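Local atomic coordinates of putative alpha-galactosidase/melibiase (Bacteroides fragilis, PDB entry 4OGZ), a protein that probably hydrolyses terminal, non-reducing alpha-D-galactose residues from alpha-D-galactosides such as galactose oligosaccharides, galactomannans and galactolipids. Residues V73-E78 against Q86-N91; L48-K53 against V65-T70. All blocks are in the same frame, centred on the assembly; numbering follows the deposited sequence. Where two conformers were deposited one is given.

Contact 1: residues V73-E78 against Q86-N91; sequences VMLKAE and QELLIN
Leu-75 lies across from Gln-86 and reaches diagonally to Leu-88. Leu-75 CB lies 3.6 Å from Gln-86 O. CG swings beside the backbone N (chi1 -52°), which turns the branch along the partner strand; Leu-75 CG is 4.0 Å from Gln-86 O, with Leu-88 CB a little farther off, and Leu-75 CD1 ends 3.8 Å from Leu-88 CB. On the same face of the sheet Val-73 pairs with Leu-88, and Val-73 CG2 meets the tip of Ile-90 at CD1, 3.9 Å away. Strand 28-36 of the facing sheet covers this side, Ile-33 on Leu-75, Phe-31 on Leu-88 and Phe-29 on Ile-90, while Val-73 touches Ala-45 and Leu-48. Gln-86 starts from this face too, but its side chain leads away from strand 73-78, and OE1 turns back to accept from the N-H of Glu-87.

The backbones form an antiparallel hairpin of strands 69-79 and 82-92. Val-73/Leu-88 and Leu-75/Gln-86 are hydrogen-bonded pairs, and Met-74/Glu-87 between them is non-hydrogen-bonded. The bond from Leu-88 N to Val-73 O is short and straight, 2.8 Å with 174° at the hydrogen.

The other face is more open. Met-74, present as selenomethionine, folds back toward the partner strand: SE rests 4.0 Å from Glu-87 CB and Met-74 CE lies 3.5 Å from Gln-86 O. Glu-87 stretches its carboxylate away. Chemically, four backbone hydrogen bonds set the register; Val-73, Leu-75, Leu-88 and Ile-90 supply the core side of an Ig-like sandwich, with Gln-86 at its margin, and Met-74 and Glu-87 take the more open face.

Contact 2: residues L48-K53 against V65-T70; sequences LPKGLK and VVEKGT
With chi1 at 177°, Val-65 sets CG2 beside its own backbone N and points that methyl at Pro-49 and Leu-52. Leu-52 answers with CG beside its backbone N as well (chi1 -57°), which brings the fork of the leucine over the same methyl. Val-65 CG2 is therefore the meeting point of the contact: it lies 3.6 Å from Leu-52 CG, with both leucine methyls close by, and 3.7 Å from Pro-49 CG at the corner of the proline ring. Both partners cross the valine at about a right angle.

Pro-49 to Leu-52 form a type II beta turn, closed by Leu-52 N on Pro-49 O at 3.2 Å, with Gly-51 in the third position at a positive phi. In the Ig-like fold this turn lies where the chain passes from strand 42-46 in one sheet to 52-55 in the other, and residues 65-70 make the return crossing into strand 69-79. Tyr-71 and Ile-92 pack on Val-65 from the sheet of strands 69-79 and 82-92, so the valine is buried at the edge of the sandwich core.

Outward from the valine the contact turns polar. A water takes the N-H of Val-66 at 2.9 Å and donates to Lys-50 O, also at 2.9 Å, and to Glu-67 OE1 at 2.7 Å; Glu-67 bends at chi2 to bring its carboxylate there. Glu-67 OE2 lies 4.1 Å from Lys-50 CD, where the two chains cross at a slant. Lys-50 NZ stays 4.9 Å from Glu-67 OE2, too far for a salt bridge, and any attraction between the two charges is probably modest at this exposed surface.

Contacts 1 and 2 belong to the same Ig-like domain, their centres 14 Å apart, and follow one another along the chain: residues 65-70 run into the strand that supplies 73-78. Inside the sandwich their apolar groups join, with Ile-90 CD1 3.8 Å from Leu-52 CD1 and Val-73 CG2 3.9 Å from Pro-49 CD. Nearer the surface, Leu-89 CD2 packs 3.4 Å from Thr-70 CG2, and Asn-91 ND2 makes a probable, weak hydrogen bond to Thr-70 OG1 at 3.0 Å. Neither contact belongs to the TIM barrel, the putative catalytic domain; a bound PEG lies about 9 Å from the side chain of Gln-86 in contact 1.

Contact 1: residues V73-E78 against Q86-N91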
ATOM      1  N   VAL A  73      18.332 -14.583  -0.153  1.00 20.09           N
ATOM      2  CA  VAL A  73      18.044 -15.528   0.879  1.00 20.03           C
ATOM      3  C   VAL A  73      17.093 -16.563   0.311  1.00 21.66           C
ATOM      4  O   VAL A  73      16.107 -16.194  -0.356  1.00 25.66           O
ATOM      5  CB  VAL A  73      17.361 -14.803   2.075  1.00 20.12           C
ATOM      6  CG1 VAL A  73      16.987 -15.791   3.182  1.00 19.77           C
ATOM      7  CG2 VAL A  73      18.248 -13.661   2.587  1.00 19.94           C
HETATM    8  N   MSE A  74      17.289 -17.838   0.641  1.00 21.38           N
HETATM    9  CA  MSE A  74      16.368 -18.877   0.164  1.00 23.64           C
HETATM   10  C   MSE A  74      15.491 -19.240   1.316  1.00 24.97           C
HETATM   11  O   MSE A  74      15.985 -19.622   2.358  1.00 27.74           O
HETATM   12  CB  MSE A  74      17.084 -20.109  -0.397  1.00 30.67           C
HETATM   13  CG  MSE A  74      17.819 -19.724  -1.691  1.00 42.55           C
HETATM   14 SE   MSE A  74      16.646 -19.276  -3.246  0.75 58.46          SE
HETATM   15  CE  MSE A  74      15.135 -20.456  -2.870  1.00 39.97           C
ATOM     16  N   LEU A  75      14.180 -19.076   1.127  1.00 20.87           N
ATOM     17  CA  LEU A  75      13.182 -19.401   2.132  1.00 23.03           C
ATOM     18  C   LEU A  75      12.465 -20.691   1.771  1.00 24.16           C
ATOM     19  O   LEU A  75      12.211 -20.991   0.597  1.00 25.99           O
ATOM     20  CB  LEU A  75      12.154 -18.279   2.269  1.00 19.81           C
ATOM     21  CG  LEU A  75      12.659 -16.844   2.501  1.00 19.29           C
ATOM     22  CD1 LEU A  75      11.493 -15.875   2.490  1.00 19.01           C
ATOM     23  CD2 LEU A  75      13.433 -16.737   3.793  1.00 22.33           C
ATOM     24  N   LYS A  76      12.172 -21.465   2.798  1.00 24.45           N
ATOM     25  CA  LYS A  76      11.373 -22.637   2.642  1.00 27.19           C
ATOM     26  C   LYS A  76      10.282 -22.611   3.709  1.00 25.21           C
ATOM     27  O   LYS A  76      10.548 -22.269   4.851  1.00 28.11           O
ATOM     28  CB  LYS A  76      12.253 -23.881   2.762  1.00 29.92           C
ATOM     29  CG  LYS A  76      11.589 -25.155   2.269  1.00 33.07           C
ATOM     30  CD  LYS A  76      12.580 -26.259   1.927  1.00 38.79           C
ATOM     31  CE  LYS A  76      11.885 -27.310   1.061  1.00 39.27           C
ATOM     32  NZ  LYS A  76      12.694 -28.535   0.831  1.00 36.67           N
ATOM     33  N   ALA A  77       9.056 -22.930   3.311  1.00 23.70           N
ATOM     34  CA  ALA A  77       7.959 -23.115   4.239  1.00 25.37           C
ATOM     35  C   ALA A  77       7.417 -24.522   4.097  1.00 23.48           C
ATOM     36  O   ALA A  77       7.244 -25.024   2.980  1.00 22.12           O
ATOM     37  CB  ALA A  77       6.860 -22.095   3.977  1.00 26.27           C
ATOM     38  N   GLU A  78       7.137 -25.168   5.219  1.00 27.63           N
ATOM     39  CA  GLU A  78       6.699 -26.572   5.183  1.00 31.01           C
ATOM     40  C   GLU A  78       5.496 -26.771   6.064  1.00 32.13           C
ATOM     41  O   GLU A  78       5.383 -26.134   7.121  1.00 32.22           O
ATOM     42  CB  GLU A  78       7.858 -27.520   5.604  1.00 34.40           C
ATOM     43  CG  GLU A  78       9.231 -27.078   5.098  1.00 43.09           C
ATOM     44  CD  GLU A  78      10.337 -28.116   5.286  1.00 46.40           C
ATOM     45  OE1 GLU A  78      10.580 -28.507   6.442  1.00 52.78           O
ATOM     46  OE2 GLU A  78      10.976 -28.513   4.275  1.00 51.76           O
ATOM     47  N   GLN A  86      11.422 -20.400  -2.101  1.00 21.83           N
ATOM     48  CA  GLN A  86      11.317 -19.132  -2.769  1.00 23.85           C
ATOM     49  C   GLN A  86      12.438 -18.205  -2.358  1.00 21.87           C
ATOM     50  O   GLN A  86      12.935 -18.310  -1.254  1.00 21.67           O
ATOM     51  CB  GLN A  86       9.973 -18.505  -2.415  1.00 24.74           C
ATOM     52  CG  GLN A  86       9.685 -17.222  -3.134  1.00 29.30           C
ATOM     53  CD  GLN A  86       9.727 -17.395  -4.635  1.00 34.64           C
ATOM     54  OE1 GLN A  86      10.772 -17.196  -5.270  1.00 36.69           O
ATOM     55  NE2 GLN A  86       8.600 -17.822  -5.206  1.00 29.74           N
ATOM     56  N   GLU A  87      12.813 -17.284  -3.245  1.00 21.35           N
ATOM     57  CA  GLU A  87      13.889 -16.335  -2.956  1.00 25.11           C
ATOM     58  C   GLU A  87      13.337 -15.061  -2.289  1.00 24.49           C
ATOM     59  O   GLU A  87      12.251 -14.614  -2.609  1.00 25.17           O
ATOM     60  CB  GLU A  87      14.628 -15.975  -4.241  1.00 31.56           C
ATOM     61  CG  GLU A  87      15.644 -14.846  -4.121  1.00 37.89           C
ATOM     62  CD  GLU A  87      16.273 -14.441  -5.450  1.00 46.02           C
ATOM     63  OE1 GLU A  87      16.215 -15.215  -6.434  1.00 47.83           O
ATOM     64  OE2 GLU A  87      16.827 -13.327  -5.511  1.00 53.37           O
ATOM     65  N   LEU A  88      14.080 -14.533  -1.323  1.00 22.44           N
ATOM     66  CA  LEU A  88      13.865 -13.193  -0.801  1.00 20.40           C
ATOM     67  C   LEU A  88      15.127 -12.386  -1.046  1.00 21.67           C
ATOM     68  O   LEU A  88      16.218 -12.711  -0.545  1.00 28.40           O
ATOM     69  CB  LEU A  88      13.518 -13.207   0.686  1.00 18.60           C
ATOM     70  CG  LEU A  88      13.260 -11.826   1.298  1.00 19.12           C
ATOM     71  CD1 LEU A  88      11.978 -11.207   0.759  1.00 19.42           C
ATOM     72  CD2 LEU A  88      13.212 -11.911   2.809  1.00 18.22           C
ATOM     73  N   LEU A  89      14.975 -11.360  -1.854  1.00 18.53           N
ATOM     74  CA  LEU A  89      15.995 -10.393  -2.087  1.00 18.58           C
ATOM     75  C   LEU A  89      15.909  -9.262  -1.060  1.00 19.53           C
ATOM     76  O   LEU A  89      14.897  -8.572  -0.961  1.00 22.46           O
ATOM     77  CB  LEU A  89      15.822  -9.899  -3.504  1.00 18.35           C
ATOM     78  CG  LEU A  89      17.105  -9.302  -4.073  1.00 20.37           C
ATOM     79  CD1 LEU A  89      17.099  -9.344  -5.597  1.00 21.90           C
ATOM     80  CD2 LEU A  89      17.255  -7.883  -3.564  1.00 23.96           C
ATOM     81  N   ILE A  90      16.966  -9.086  -0.283  1.00 20.29           N
ATOM     82  CA  ILE A  90      17.079  -8.042   0.729  1.00 16.93           C
ATOM     83  C   ILE A  90      18.087  -7.012   0.276  1.00 18.03           C
ATOM     84  O   ILE A  90      19.321  -7.300   0.200  1.00 22.03           O
ATOM     85  CB  ILE A  90      17.504  -8.624   2.068  1.00 17.79           C
ATOM     86  CG1 ILE A  90      16.527  -9.744   2.464  1.00 19.80           C
ATOM     87  CG2 ILE A  90      17.598  -7.507   3.111  1.00 19.81           C
ATOM     88  CD1 ILE A  90      16.731 -10.323   3.861  1.00 21.28           C
ATOM     89  N   ASN A  91      17.586  -5.835  -0.068  1.00 14.33           N
ATOM     90  CA  ASN A  91      18.411  -4.754  -0.460  1.00 17.00           C
ATOM     91  C   ASN A  91      18.606  -3.770   0.697  1.00 20.06           C
ATOM     92  O   ASN A  91      17.669  -3.048   1.105  1.00 17.20           O
ATOM     93  CB  ASN A  91      17.850  -4.045  -1.679  1.00 19.10           C
ATOM     94  CG  ASN A  91      18.684  -2.859  -2.059  1.00 26.01           C
ATOM     95  OD1 ASN A  91      18.554  -1.788  -1.480  1.00 36.92           O
ATOM     96  ND2 ASN A  91      19.609  -3.064  -2.981  1.00 30.63           N
TER

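Contact 2: residues L48-K53 against V65-T70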
ATOM      1  N   LEU A  48      20.766 -16.000   5.182  1.00 26.12           N
ATOM      2  CA  LEU A  48      20.401 -14.712   5.769  1.00 30.53           C
ATOM      3  C   LEU A  48      21.653 -13.902   6.031  1.00 27.18           C
ATOM      4  O   LEU A  48      22.593 -14.440   6.567  1.00 28.55           O
ATOM      5  CB  LEU A  48      19.683 -14.890   7.095  1.00 26.17           C
ATOM      6  CG  LEU A  48      18.185 -15.139   7.070  1.00 29.04           C
ATOM      7  CD1 LEU A  48      17.791 -15.569   8.477  1.00 25.54           C
ATOM      8  CD2 LEU A  48      17.400 -13.912   6.596  1.00 29.13           C
ATOM      9  N   PRO A  49      21.657 -12.601   5.684  1.00 26.27           N
ATOM     10  CA  PRO A  49      22.846 -11.783   5.959  1.00 28.36           C
ATOM     11  C   PRO A  49      23.171 -11.694   7.453  1.00 30.44           C
ATOM     12  O   PRO A  49      22.277 -11.875   8.288  1.00 27.45           O
ATOM     13  CB  PRO A  49      22.451 -10.402   5.433  1.00 27.17           C
ATOM     14  CG  PRO A  49      20.979 -10.394   5.414  1.00 27.69           C
ATOM     15  CD  PRO A  49      20.560 -11.807   5.121  1.00 26.03           C
ATOM     16  N   LYS A  50      24.436 -11.407   7.778  1.00 28.37           N
ATOM     17  CA  LYS A  50      24.821 -11.073   9.147  1.00 28.41           C
ATOM     18  C   LYS A  50      23.865 -10.052   9.819  1.00 24.33           C
ATOM     19  O   LYS A  50      23.656  -8.955   9.320  1.00 22.25           O
ATOM     20  CB  LYS A  50      26.249 -10.525   9.192  1.00 39.07           C
ATOM     21  CG  LYS A  50      26.812 -10.417  10.603  1.00 47.11           C
ATOM     22  CD  LYS A  50      28.198  -9.776  10.681  1.00 59.34           C
ATOM     23  CE  LYS A  50      28.737  -9.905  12.111  1.00 69.29           C
ATOM     24  NZ  LYS A  50      29.558  -8.761  12.610  1.00 72.67           N
ATOM     25  N   GLY A  51      23.346 -10.436  10.965  1.00 19.93           N
ATOM     26  CA  GLY A  51      22.558  -9.584  11.796  1.00 22.65           C
ATOM     27  C   GLY A  51      21.087  -9.901  11.758  1.00 20.47           C
ATOM     28  O   GLY A  51      20.330  -9.306  12.514  1.00 22.12           O
ATOM     29  N   LEU A  52      20.674 -10.810  10.875  1.00 21.87           N
ATOM     30  CA  LEU A  52      19.271 -11.221  10.793  1.00 22.71           C
ATOM     31  C   LEU A  52      19.122 -12.649  11.275  1.00 27.12           C
ATOM     32  O   LEU A  52      20.039 -13.467  11.128  1.00 25.13           O
ATOM     33  CB  LEU A  52      18.699 -11.087   9.366  1.00 21.37           C
ATOM     34  CG  LEU A  52      18.776  -9.692   8.750  1.00 20.03           C
ATOM     35  CD1 LEU A  52      18.145  -9.684   7.363  1.00 19.01           C
ATOM     36  CD2 LEU A  52      18.105  -8.640   9.642  1.00 19.50           C
ATOM     37  N   LYS A  53      17.975 -12.913  11.894  1.00 28.03           N
ATOM     38  CA  LYS A  53      17.621 -14.223  12.404  1.00 30.75           C
ATOM     39  C   LYS A  53      16.157 -14.461  12.036  1.00 24.86           C
ATOM     40  O   LYS A  53      15.376 -13.548  12.041  1.00 20.15           O
ATOM     41  CB  LYS A  53      17.848 -14.288  13.919  1.00 38.09           C
ATOM     42  CG  LYS A  53      19.320 -14.406  14.327  1.00 50.34           C
ATOM     43  CD  LYS A  53      19.677 -13.647  15.613  1.00 74.97           C
ATOM     44  CE  LYS A  53      19.882 -12.135  15.428  1.00 76.49           C
ATOM     45  NZ  LYS A  53      18.744 -11.327  15.964  1.00 67.36           N
ATOM     46  N   VAL A  65      20.982  -5.210   9.615  1.00 21.19           N
ATOM     47  CA  VAL A  65      22.142  -5.446   8.757  1.00 23.02           C
ATOM     48  C   VAL A  65      22.847  -4.112   8.680  1.00 21.74           C
ATOM     49  O   VAL A  65      22.281  -3.092   8.254  1.00 20.87           O
ATOM     50  CB  VAL A  65      21.789  -5.963   7.331  1.00 22.07           C
ATOM     51  CG1 VAL A  65      23.050  -6.097   6.496  1.00 26.80           C
ATOM     52  CG2 VAL A  65      21.019  -7.277   7.366  1.00 24.10           C
ATOM     53  N   VAL A  66      24.110  -4.136   9.051  1.00 25.71           N
ATOM     54  CA  VAL A  66      24.933  -2.936   9.055  1.00 28.19           C
ATOM     55  C   VAL A  66      25.525  -2.605   7.695  1.00 28.74           C
ATOM     56  O   VAL A  66      25.643  -1.445   7.332  1.00 29.65           O
ATOM     57  CB  VAL A  66      26.059  -3.091  10.082  1.00 31.77           C
ATOM     58  CG1 VAL A  66      26.992  -1.892  10.043  1.00 35.90           C
ATOM     59  CG2 VAL A  66      25.442  -3.275  11.455  1.00 31.11           C
ATOM     60  N   GLU A  67      25.881  -3.615   6.921  1.00 32.95           N
ATOM     61  CA  GLU A  67      26.602  -3.370   5.671  1.00 32.52           C
ATOM     62  C   GLU A  67      25.619  -3.243   4.504  1.00 27.88           C
ATOM     63  O   GLU A  67      24.777  -4.114   4.295  1.00 26.47           O
ATOM     64  CB  GLU A  67      27.649  -4.474   5.413  1.00 32.87           C
ATOM     65  CG  GLU A  67      28.524  -4.791   6.621  1.00 38.82           C
ATOM     66  CD  GLU A  67      27.975  -5.914   7.524  1.00 54.06           C
ATOM     67  OE1 GLU A  67      26.755  -6.278   7.431  1.00 32.59           O
ATOM     68  OE2 GLU A  67      28.779  -6.429   8.353  1.00 58.74           O
ATOM     69  N   LYS A  68      25.794  -2.176   3.726  1.00 24.12           N
ATOM     70  CA  LYS A  68      25.038  -1.947   2.509  1.00 24.66           C
ATOM     71  C   LYS A  68      25.217  -3.127   1.548  1.00 28.05           C
ATOM     72  O   LYS A  68      26.269  -3.722   1.492  1.00 22.17           O
ATOM     73  CB  LYS A  68      25.489  -0.648   1.872  1.00 26.20           C
ATOM     74  CG  LYS A  68      24.530  -0.050   0.869  1.00 32.58           C
ATOM     75  CD  LYS A  68      25.028   1.273   0.279  1.00 36.69           C
ATOM     76  CE  LYS A  68      25.394   2.325   1.338  1.00 45.23           C
ATOM     77  NZ  LYS A  68      24.275   3.290   1.619  1.00 52.04           N
ATOM     78  N   GLY A  69      24.176  -3.501   0.822  1.00 27.96           N
ATOM     79  CA  GLY A  69      24.294  -4.652  -0.055  1.00 25.01           C
ATOM     80  C   GLY A  69      23.007  -5.289  -0.471  1.00 23.86           C
ATOM     81  O   GLY A  69      21.943  -4.983   0.066  1.00 23.47           O
ATOM     82  N   THR A  70      23.118  -6.169  -1.462  1.00 24.72           N
ATOM     83  CA  THR A  70      21.992  -6.983  -1.908  0.50 21.57           C
ATOM     84  C   THR A  70      22.265  -8.434  -1.559  1.00 22.50           C
ATOM     85  O   THR A  70      23.321  -9.023  -1.935  1.00 23.36           O
ATOM     86  CB  THR A  70      21.730  -6.786  -3.404  0.50 21.32           C
ATOM     87  OG1 THR A  70      21.389  -5.416  -3.621  0.50 19.41           O
ATOM     88  CG2 THR A  70      20.594  -7.669  -3.891  0.50 21.46           C
TER
HETATM   89  O   HOH W   1      25.399  -6.707   9.687  1.00 25.26           O